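Local coordinates for protein putative phosphomethylpyrimidine kinase (Bacteroides thetaiotaomicron, PDB 3MBJ) that probably phosphorylates pyridoxal and related vitamin B6 compounds with ATP, as a zinc-binding member of the ribokinase-like family of kinases, at residues A[209-214]-A[285-290]; A[57-62]-A[89-94]. All coordinates share one frame; numbering follows the deposited sequence.

Interaction 1 (A[209-214]-A[285-290]); sequences WKVTCP and MASYEL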
ATOM      1  N   TRP A 209     -17.022  17.023  21.589  1.00 18.10           N
ATOM      2  CA  TRP A 209     -16.996  16.407  20.279  1.00 18.30           C
ATOM      3  C   TRP A 209     -18.051  15.331  20.219  1.00 18.72           C
ATOM      4  O   TRP A 209     -18.392  14.753  21.225  1.00 19.73           O
ATOM      5  CB  TRP A 209     -15.643  15.732  20.032  1.00 17.83           C
ATOM      6  CG  TRP A 209     -14.483  16.646  20.142  1.00 16.58           C
ATOM      7  CD1 TRP A 209     -13.604  16.741  21.181  1.00 17.09           C
ATOM      8  CD2 TRP A 209     -14.078  17.628  19.178  1.00 14.22           C
ATOM      9  NE1 TRP A 209     -12.661  17.720  20.926  1.00 16.65           N
ATOM     10  CE2 TRP A 209     -12.921  18.265  19.690  1.00 15.25           C
ATOM     11  CE3 TRP A 209     -14.560  18.003  17.923  1.00 11.45           C
ATOM     12  CZ2 TRP A 209     -12.266  19.279  19.005  1.00 13.89           C
ATOM     13  CZ3 TRP A 209     -13.908  19.001  17.242  1.00 14.90           C
ATOM     14  CH2 TRP A 209     -12.754  19.617  17.777  1.00 15.30           C
ATOM     15  N   LYS A 210     -18.582  15.063  19.044  1.00 19.91           N
ATOM     16  CA  LYS A 210     -19.402  13.876  18.847  1.00 21.07           C
ATOM     17  C   LYS A 210     -19.183  13.281  17.462  1.00 21.44           C
ATOM     18  O   LYS A 210     -18.846  13.990  16.519  1.00 21.33           O
ATOM     19  CB  LYS A 210     -20.890  14.169  19.120  1.00 21.65           C
ATOM     20  CG  LYS A 210     -21.741  14.500  17.931  1.00 23.08           C
ATOM     21  CD  LYS A 210     -23.034  15.155  18.317  1.00 25.47           C
ATOM     22  CE  LYS A 210     -24.210  14.295  18.139  1.00 27.60           C
ATOM     23  NZ  LYS A 210     -25.423  15.163  18.383  1.00 32.19           N
ATOM     24  N   VAL A 211     -19.339  11.967  17.366  1.00 22.21           N
ATOM     25  CA  VAL A 211     -19.308  11.255  16.078  1.00 22.55           C
ATOM     26  C   VAL A 211     -20.581  10.447  16.006  1.00 24.14           C
ATOM     27  O   VAL A 211     -20.914   9.802  16.977  1.00 24.93           O
ATOM     28  CB  VAL A 211     -18.084  10.326  15.972  1.00 21.62           C
ATOM     29  CG1 VAL A 211     -18.297   9.262  14.878  1.00 20.66           C
ATOM     30  CG2 VAL A 211     -16.820  11.168  15.729  1.00 19.69           C
ATOM     31  N   THR A 212     -21.288  10.484  14.877  1.00 26.80           N
ATOM     32  CA  THR A 212     -22.545   9.728  14.699  1.00 29.23           C
ATOM     33  C   THR A 212     -22.335   8.762  13.548  1.00 30.96           C
ATOM     34  O   THR A 212     -21.699   9.122  12.566  1.00 32.70           O
ATOM     35  CB  THR A 212     -23.759  10.670  14.426  1.00 29.64           C
ATOM     36  OG1 THR A 212     -23.956  11.549  15.549  1.00 29.34           O
ATOM     37  CG2 THR A 212     -25.060   9.885  14.190  1.00 30.23           C
ATOM     38  N   CYS A 213     -22.785   7.516  13.681  1.00 32.03           N
ATOM     39  CA  CYS A 213     -22.651   6.558  12.578  1.00 33.15           C
ATOM     40  C   CYS A 213     -23.812   5.566  12.548  1.00 32.47           C
ATOM     41  O   CYS A 213     -24.531   5.430  13.521  1.00 33.12           O
ATOM     42  CB  CYS A 213     -21.334   5.789  12.703  1.00 34.03           C
ATOM     43  SG  CYS A 213     -21.456   4.606  14.032  1.00 38.96           S
ATOM     44  N   PRO A 214     -23.977   4.839  11.430  1.00 32.29           N
ATOM     45  CA  PRO A 214     -25.046   3.837  11.343  1.00 31.93           C
ATOM     46  C   PRO A 214     -25.039   2.810  12.470  1.00 31.71           C
ATOM     47  O   PRO A 214     -23.997   2.468  13.006  1.00 31.21           O
ATOM     48  CB  PRO A 214     -24.785   3.156  10.000  1.00 31.56           C
ATOM     49  CG  PRO A 214     -24.098   4.179   9.206  1.00 32.08           C
ATOM     50  CD  PRO A 214     -23.219   4.916  10.170  1.00 32.37           C
HETATM   51  N   MSE A 285     -12.879   9.844   4.906  1.00 34.90           N
HETATM   52  CA  MSE A 285     -14.031  10.734   5.291  1.00 34.78           C
HETATM   53  C   MSE A 285     -14.195  10.743   6.814  1.00 34.01           C
HETATM   54  O   MSE A 285     -14.620   9.761   7.379  1.00 36.19           O
HETATM   55  CB  MSE A 285     -15.356  10.303   4.611  1.00 33.96           C
ATOM     56  N   ALA A 286     -13.811  11.821   7.481  1.00 32.38           N
ATOM     57  CA  ALA A 286     -14.213  12.089   8.880  1.00 30.58           C
ATOM     58  C   ALA A 286     -15.714  12.475   9.030  1.00 29.47           C
ATOM     59  O   ALA A 286     -16.332  12.861   8.079  1.00 30.33           O
ATOM     60  CB  ALA A 286     -13.360  13.183   9.400  1.00 29.97           C
ATOM     61  N   SER A 287     -16.298  12.369  10.219  1.00 28.15           N
ATOM     62  CA  SER A 287     -17.661  12.866  10.474  1.00 27.86           C
ATOM     63  C   SER A 287     -17.788  13.579  11.839  1.00 26.19           C
ATOM     64  O   SER A 287     -18.871  13.955  12.230  1.00 26.55           O
ATOM     65  CB  SER A 287     -18.685  11.726  10.384  1.00 28.45           C
ATOM     66  OG  SER A 287     -18.493  10.753  11.424  1.00 31.06           O
ATOM     67  N   TYR A 288     -16.679  13.798  12.553  1.00 24.88           N
ATOM     68  CA  TYR A 288     -16.779  14.389  13.882  1.00 22.46           C
ATOM     69  C   TYR A 288     -17.354  15.772  13.830  1.00 21.92           C
ATOM     70  O   TYR A 288     -17.257  16.495  12.812  1.00 20.69           O
ATOM     71  CB  TYR A 288     -15.453  14.404  14.636  1.00 21.50           C
ATOM     72  CG  TYR A 288     -14.328  15.258  14.095  1.00 20.47           C
ATOM     73  CD1 TYR A 288     -14.332  16.645  14.222  1.00 20.04           C
ATOM     74  CD2 TYR A 288     -13.181  14.672  13.562  1.00 17.73           C
ATOM     75  CE1 TYR A 288     -13.282  17.433  13.756  1.00 18.43           C
ATOM     76  CE2 TYR A 288     -12.124  15.467  13.114  1.00 17.76           C
ATOM     77  CZ  TYR A 288     -12.186  16.831  13.216  1.00 18.02           C
ATOM     78  OH  TYR A 288     -11.138  17.603  12.758  1.00 20.71           O
ATOM     79  N   GLU A 289     -17.935  16.142  14.958  1.00 21.47           N
ATOM     80  CA  GLU A 289     -18.593  17.427  15.108  1.00 21.65           C
ATOM     81  C   GLU A 289     -18.156  18.056  16.411  1.00 20.74           C
ATOM     82  O   GLU A 289     -18.059  17.368  17.455  1.00 19.64           O
ATOM     83  CB  GLU A 289     -20.091  17.234  15.184  1.00 22.66           C
ATOM     84  CG  GLU A 289     -20.809  17.006  13.899  1.00 26.84           C
ATOM     85  CD  GLU A 289     -22.299  16.918  14.169  1.00 30.53           C
ATOM     86  OE1 GLU A 289     -22.890  17.951  14.495  1.00 31.75           O
ATOM     87  OE2 GLU A 289     -22.842  15.807  14.144  1.00 35.38           O
ATOM     88  N   LEU A 290     -17.920  19.358  16.367  1.00 19.75           N
ATOM     89  CA  LEU A 290     -17.652  20.114  17.567  1.00 20.25           C
ATOM     90  C   LEU A 290     -19.042  20.546  18.050  1.00 20.60           C
ATOM     91  O   LEU A 290     -19.828  21.085  17.267  1.00 21.25           O
ATOM     92  CB  LEU A 290     -16.783  21.327  17.252  1.00 20.17           C
ATOM     93  CG  LEU A 290     -16.458  22.234  18.440  1.00 19.82           C
ATOM     94  CD1 LEU A 290     -15.364  21.565  19.327  1.00 17.72           C
ATOM     95  CD2 LEU A 290     -16.039  23.635  17.941  1.00 19.58           C
TER
HETATM   96  O   HOH W   1     -21.306  12.777  13.233  1.00 36.53           O

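Interaction 2 (A[57-62]-A[89-94]); sequences FLDLTD and PRQIQI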
ATOM      1  N   PHE A  57     -13.836 -20.571  34.562  1.00 21.52           N
ATOM      2  CA  PHE A  57     -13.351 -19.330  35.133  1.00 21.77           C
ATOM      3  C   PHE A  57     -12.315 -19.585  36.200  1.00 21.22           C
ATOM      4  O   PHE A  57     -12.586 -20.290  37.166  1.00 21.07           O
ATOM      5  CB  PHE A  57     -14.523 -18.515  35.707  1.00 22.26           C
ATOM      6  CG  PHE A  57     -14.092 -17.278  36.431  1.00 23.20           C
ATOM      7  CD1 PHE A  57     -13.812 -16.118  35.734  1.00 23.75           C
ATOM      8  CD2 PHE A  57     -13.960 -17.283  37.815  1.00 24.43           C
ATOM      9  CE1 PHE A  57     -13.409 -14.960  36.407  1.00 23.70           C
ATOM     10  CE2 PHE A  57     -13.566 -16.155  38.475  1.00 25.48           C
ATOM     11  CZ  PHE A  57     -13.288 -14.980  37.753  1.00 23.75           C
ATOM     12  N   LEU A  58     -11.133 -18.982  36.033  1.00 20.76           N
ATOM     13  CA  LEU A  58     -10.062 -19.052  37.024  1.00 20.37           C
ATOM     14  C   LEU A  58      -9.665 -17.641  37.405  1.00 20.59           C
ATOM     15  O   LEU A  58      -9.093 -16.916  36.581  1.00 20.90           O
ATOM     16  CB  LEU A  58      -8.841 -19.818  36.502  1.00 20.00           C
ATOM     17  CG  LEU A  58      -7.693 -19.938  37.523  1.00 20.29           C
ATOM     18  CD1 LEU A  58      -8.073 -20.890  38.701  1.00 17.29           C
ATOM     19  CD2 LEU A  58      -6.429 -20.372  36.841  1.00 19.82           C
ATOM     20  N   ASP A  59      -9.974 -17.256  38.643  1.00 20.67           N
ATOM     21  CA  ASP A  59      -9.659 -15.928  39.167  1.00 20.60           C
ATOM     22  C   ASP A  59      -8.139 -15.792  39.384  1.00 20.31           C
ATOM     23  O   ASP A  59      -7.541 -16.646  40.025  1.00 20.37           O
ATOM     24  CB  ASP A  59     -10.416 -15.734  40.476  1.00 20.72           C
ATOM     25  CG  ASP A  59     -10.195 -14.360  41.128  1.00 21.45           C
ATOM     26  OD1 ASP A  59      -9.867 -13.363  40.505  1.00 24.60           O
ATOM     27  OD2 ASP A  59     -10.377 -14.262  42.342  1.00 29.92           O
ATOM     28  N   LEU A  60      -7.536 -14.737  38.823  0.50 20.11           N
ATOM     29  CA  LEU A  60      -6.087 -14.483  38.952  0.50 20.08           C
ATOM     30  C   LEU A  60      -5.758 -13.350  39.940  0.50 20.17           C
ATOM     31  O   LEU A  60      -4.617 -12.904  40.015  0.50 19.61           O
ATOM     32  CB  LEU A  60      -5.443 -14.195  37.586  0.50 19.40           C
ATOM     33  CG  LEU A  60      -5.307 -15.342  36.572  0.50 18.96           C
ATOM     34  CD1 LEU A  60      -4.748 -14.827  35.249  0.50 13.79           C
ATOM     35  CD2 LEU A  60      -4.447 -16.475  37.123  0.50 17.17           C
ATOM     36  N   THR A  61      -6.747 -12.925  40.723  1.00 21.23           N
ATOM     37  CA  THR A  61      -6.558 -11.884  41.774  1.00 21.73           C
ATOM     38  C   THR A  61      -5.303 -12.084  42.589  1.00 22.51           C
ATOM     39  O   THR A  61      -4.516 -11.147  42.792  1.00 23.57           O
ATOM     40  CB  THR A  61      -7.773 -11.812  42.706  1.00 21.93           C
ATOM     41  OG1 THR A  61      -8.931 -11.543  41.921  1.00 22.82           O
ATOM     42  CG2 THR A  61      -7.634 -10.692  43.750  1.00 20.90           C
ATOM     43  N   ASP A  62      -5.072 -13.306  43.019  1.00 23.29           N
ATOM     44  CA  ASP A  62      -3.882 -13.585  43.825  1.00 24.25           C
ATOM     45  C   ASP A  62      -2.554 -13.576  43.069  1.00 23.09           C
ATOM     46  O   ASP A  62      -1.512 -13.432  43.676  1.00 23.25           O
ATOM     47  CB  ASP A  62      -4.030 -14.936  44.530  1.00 25.01           C
ATOM     48  CG  ASP A  62      -4.744 -14.814  45.841  1.00 28.70           C
ATOM     49  OD1 ASP A  62      -5.966 -14.538  45.847  1.00 33.41           O
ATOM     50  OD2 ASP A  62      -4.067 -14.972  46.878  1.00 35.22           O
ATOM     51  N   PRO A  89     -13.815  -5.072  44.002  1.00 21.88           N
ATOM     52  CA  PRO A  89     -13.101  -3.984  44.653  1.00 21.44           C
ATOM     53  C   PRO A  89     -11.649  -4.323  44.937  1.00 20.86           C
ATOM     54  O   PRO A  89     -10.800  -3.457  44.882  1.00 19.98           O
ATOM     55  CB  PRO A  89     -13.882  -3.795  45.939  1.00 22.15           C
ATOM     56  CG  PRO A  89     -15.304  -4.225  45.573  1.00 22.50           C
ATOM     57  CD  PRO A  89     -15.127  -5.348  44.639  1.00 21.50           C
ATOM     58  N   ARG A  90     -11.363  -5.577  45.244  1.00 20.79           N
ATOM     59  CA  ARG A  90      -9.987  -5.983  45.483  1.00 20.88           C
ATOM     60  C   ARG A  90      -9.126  -5.781  44.212  1.00 21.17           C
ATOM     61  O   ARG A  90      -8.031  -5.217  44.291  1.00 21.51           O
ATOM     62  CB  ARG A  90      -9.963  -7.424  45.987  1.00 21.14           C
ATOM     63  CG  ARG A  90      -8.603  -8.027  46.195  1.00 22.04           C
ATOM     64  CD  ARG A  90      -7.629  -7.204  47.045  1.00 23.44           C
ATOM     65  NE  ARG A  90      -6.339  -7.926  47.099  1.00 25.54           N
ATOM     66  CZ  ARG A  90      -5.113  -7.380  47.173  1.00 24.34           C
ATOM     67  NH1 ARG A  90      -4.923  -6.057  47.220  1.00 23.05           N
ATOM     68  NH2 ARG A  90      -4.047  -8.186  47.185  1.00 24.90           N
ATOM     69  N   GLN A  91      -9.630  -6.171  43.040  1.00 20.18           N
ATOM     70  CA  GLN A  91      -8.874  -5.933  41.798  1.00 20.03           C
ATOM     71  C   GLN A  91      -8.683  -4.436  41.558  1.00 19.18           C
ATOM     72  O   GLN A  91      -7.614  -4.031  41.128  1.00 19.22           O
ATOM     73  CB  GLN A  91      -9.520  -6.593  40.568  1.00 19.31           C
ATOM     74  CG  GLN A  91      -9.666  -8.081  40.718  1.00 21.91           C
ATOM     75  CD  GLN A  91      -9.827  -8.809  39.397  1.00 25.31           C
ATOM     76  OE1 GLN A  91     -10.387  -8.276  38.434  1.00 24.76           O
ATOM     77  NE2 GLN A  91      -9.357 -10.048  39.355  1.00 24.36           N
ATOM     78  N   ILE A  92      -9.710  -3.619  41.819  1.00 18.32           N
ATOM     79  CA  ILE A  92      -9.560  -2.181  41.695  1.00 17.54           C
ATOM     80  C   ILE A  92      -8.418  -1.698  42.600  1.00 17.24           C
ATOM     81  O   ILE A  92      -7.672  -0.806  42.207  1.00 16.00           O
ATOM     82  CB  ILE A  92     -10.878  -1.426  42.015  1.00 18.46           C
ATOM     83  CG1 ILE A  92     -11.867  -1.552  40.847  1.00 19.82           C
ATOM     84  CG2 ILE A  92     -10.632   0.077  42.351  1.00 15.37           C
ATOM     85  CD1 ILE A  92     -13.341  -1.153  41.178  1.00 19.46           C
ATOM     86  N   GLN A  93      -8.276  -2.280  43.801  1.00 17.14           N
ATOM     87  CA  GLN A  93      -7.235  -1.860  44.779  1.00 17.02           C
ATOM     88  C   GLN A  93      -5.837  -2.161  44.199  1.00 17.64           C
ATOM     89  O   GLN A  93      -4.926  -1.333  44.226  1.00 16.62           O
ATOM     90  CB  GLN A  93      -7.468  -2.536  46.158  1.00 17.60           C
ATOM     91  CG  GLN A  93      -6.426  -2.287  47.285  1.00 18.10           C
ATOM     92  CD  GLN A  93      -6.749  -3.101  48.559  1.00 20.94           C
ATOM     93  OE1 GLN A  93      -7.007  -4.297  48.491  1.00 22.80           O
ATOM     94  NE2 GLN A  93      -6.752  -2.442  49.714  1.00 17.76           N
ATOM     95  N   ILE A  94      -5.698  -3.359  43.648  1.00 18.01           N
ATOM     96  CA  ILE A  94      -4.455  -3.794  43.039  1.00 18.64           C
ATOM     97  C   ILE A  94      -4.106  -2.875  41.883  1.00 18.13           C
ATOM     98  O   ILE A  94      -3.030  -2.351  41.818  1.00 19.47           O
ATOM     99  CB  ILE A  94      -4.574  -5.269  42.529  1.00 18.73           C
ATOM    100  CG1 ILE A  94      -4.738  -6.198  43.753  1.00 18.16           C
ATOM    101  CG2 ILE A  94      -3.341  -5.640  41.665  1.00 16.91           C
ATOM    102  CD1 ILE A  94      -5.096  -7.686  43.420  1.00 18.46           C
TER
HETATM  103  O   HOH W   2      -4.360 -10.627  45.818  1.00 29.98           O

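Interaction 1 (A[209-214]-A[285-290])
Lys210 and Glu289 form an antiparallel hydrogen-bonded pair: Lys210 N donates to Glu289 O at 2.8 Å, and Glu289 N returns a bond to Lys210 O. Beyond this pair the main chains are joined through water, which accepts from Thr212 N and donates to Ser287 O. Trp209 and Leu290, the adjacent non-hydrogen-bonded pair, put their side chains on the same face of the sheet. The first torsion of Leu290 (chi1 178°) swings its branch so that CD1 lies over the face of the six-membered ring of Trp209. In this CH-pi contact CD1 is 3.6 Å from the ring centroid, 14° off the ring normal. Glu289 O sits at the edge of the indole, near its plane, 3.6 Å from Trp209 CE3. The short strand 289-290, at the C-terminal end of the chain, thus adds to strand 207-214, whose other edge pairs with strand 195-202, and extends the mixed sheet of the ribokinase-like fold by one edge strand. Val211 CG2 packs at 3.7 Å against Tyr288 CB. The Tyr288 ring meets the indole obliquely, with CD1 3.9 Å from Trp209 CZ3, and its hydroxyl bonds to Arg257 O of a second subunit. On the face away from Trp209 and Leu290, the side chains of Lys210 and Glu289 run side by side in the same direction, yet Lys210 NZ stays 5.0 Å from Glu289 OE2. The lysine amine is instead taken by a salt bridge to Asp164 and a hydrogen bond to Tyr199.

Interaction 2 (A[57-62]-A[89-94])
An Asx turn at the end of strand 57-59 presents Thr61 to the first turns of helix 89-102. Asp59 OD1 accepts from Thr61 N at 3.2 Å, met from above the carboxylate plane, and also from Thr61 OG1, a bond whose very short length is doubtful but which suggests that the hydroxyl proton points to Asp59. The threonine oxygen is in turn an acceptor for Gln91 NE2 at 3.0 Å, with an N-H...O angle of 152° and the oxygen 18° out of the amide plane. Gln91 reaches across because its chain runs extended beyond CG; Thr43 O takes another bond from NE2, while Gly87 N donates to OE1, so both ends of the amide are held. With chi1 -58° placing Thr61 OG1 beside the backbone N, CG2 is left anti to it and meets the helix, 3.7 Å from Arg90 CG and 3.9 Å from Ile94 CD1. A water donates to Thr61 O and accepts from Arg90 NH2. Ile94 CG1 lies over one face of that guanidinium, and NH1 bonds to Gln93 OE1 one turn on. Replacing Thr61 by an alanine, which takes away the side-chain donor to Asp59, is likely to leave Gln91 NE2 short of one acceptor and open a gap beside Arg90 CG and Ile94 CD1. The hydroxyl probably relays a directed chain of bonds from amide to carboxylate, and the negative charge of Asp59 is likely to make it a stronger acceptor.

In the fold
Interactions 1 and 2 lie on opposite sides of the chain's centre, their centres 37 Å apart and their nearest atoms about 26 Å apart. Both reach the same mixed sheet: 209-214 with 285-290 at the end completed by the C-terminal strand, 57-62 carrying strand 57-59, which pairs with strand 44-46, against helix 89-102. Interaction 2 closes along the chain before interaction 1 opens. Near interaction 2, the side chain of Arg90 is about 5 Å from that of Asp97, a zinc ligand, and about 6 Å from a zinc ion; interaction 1 is away from the annotated zinc sites. Each also adjoins another copy of the protein, interaction 1 the second subunit and interaction 2 the third.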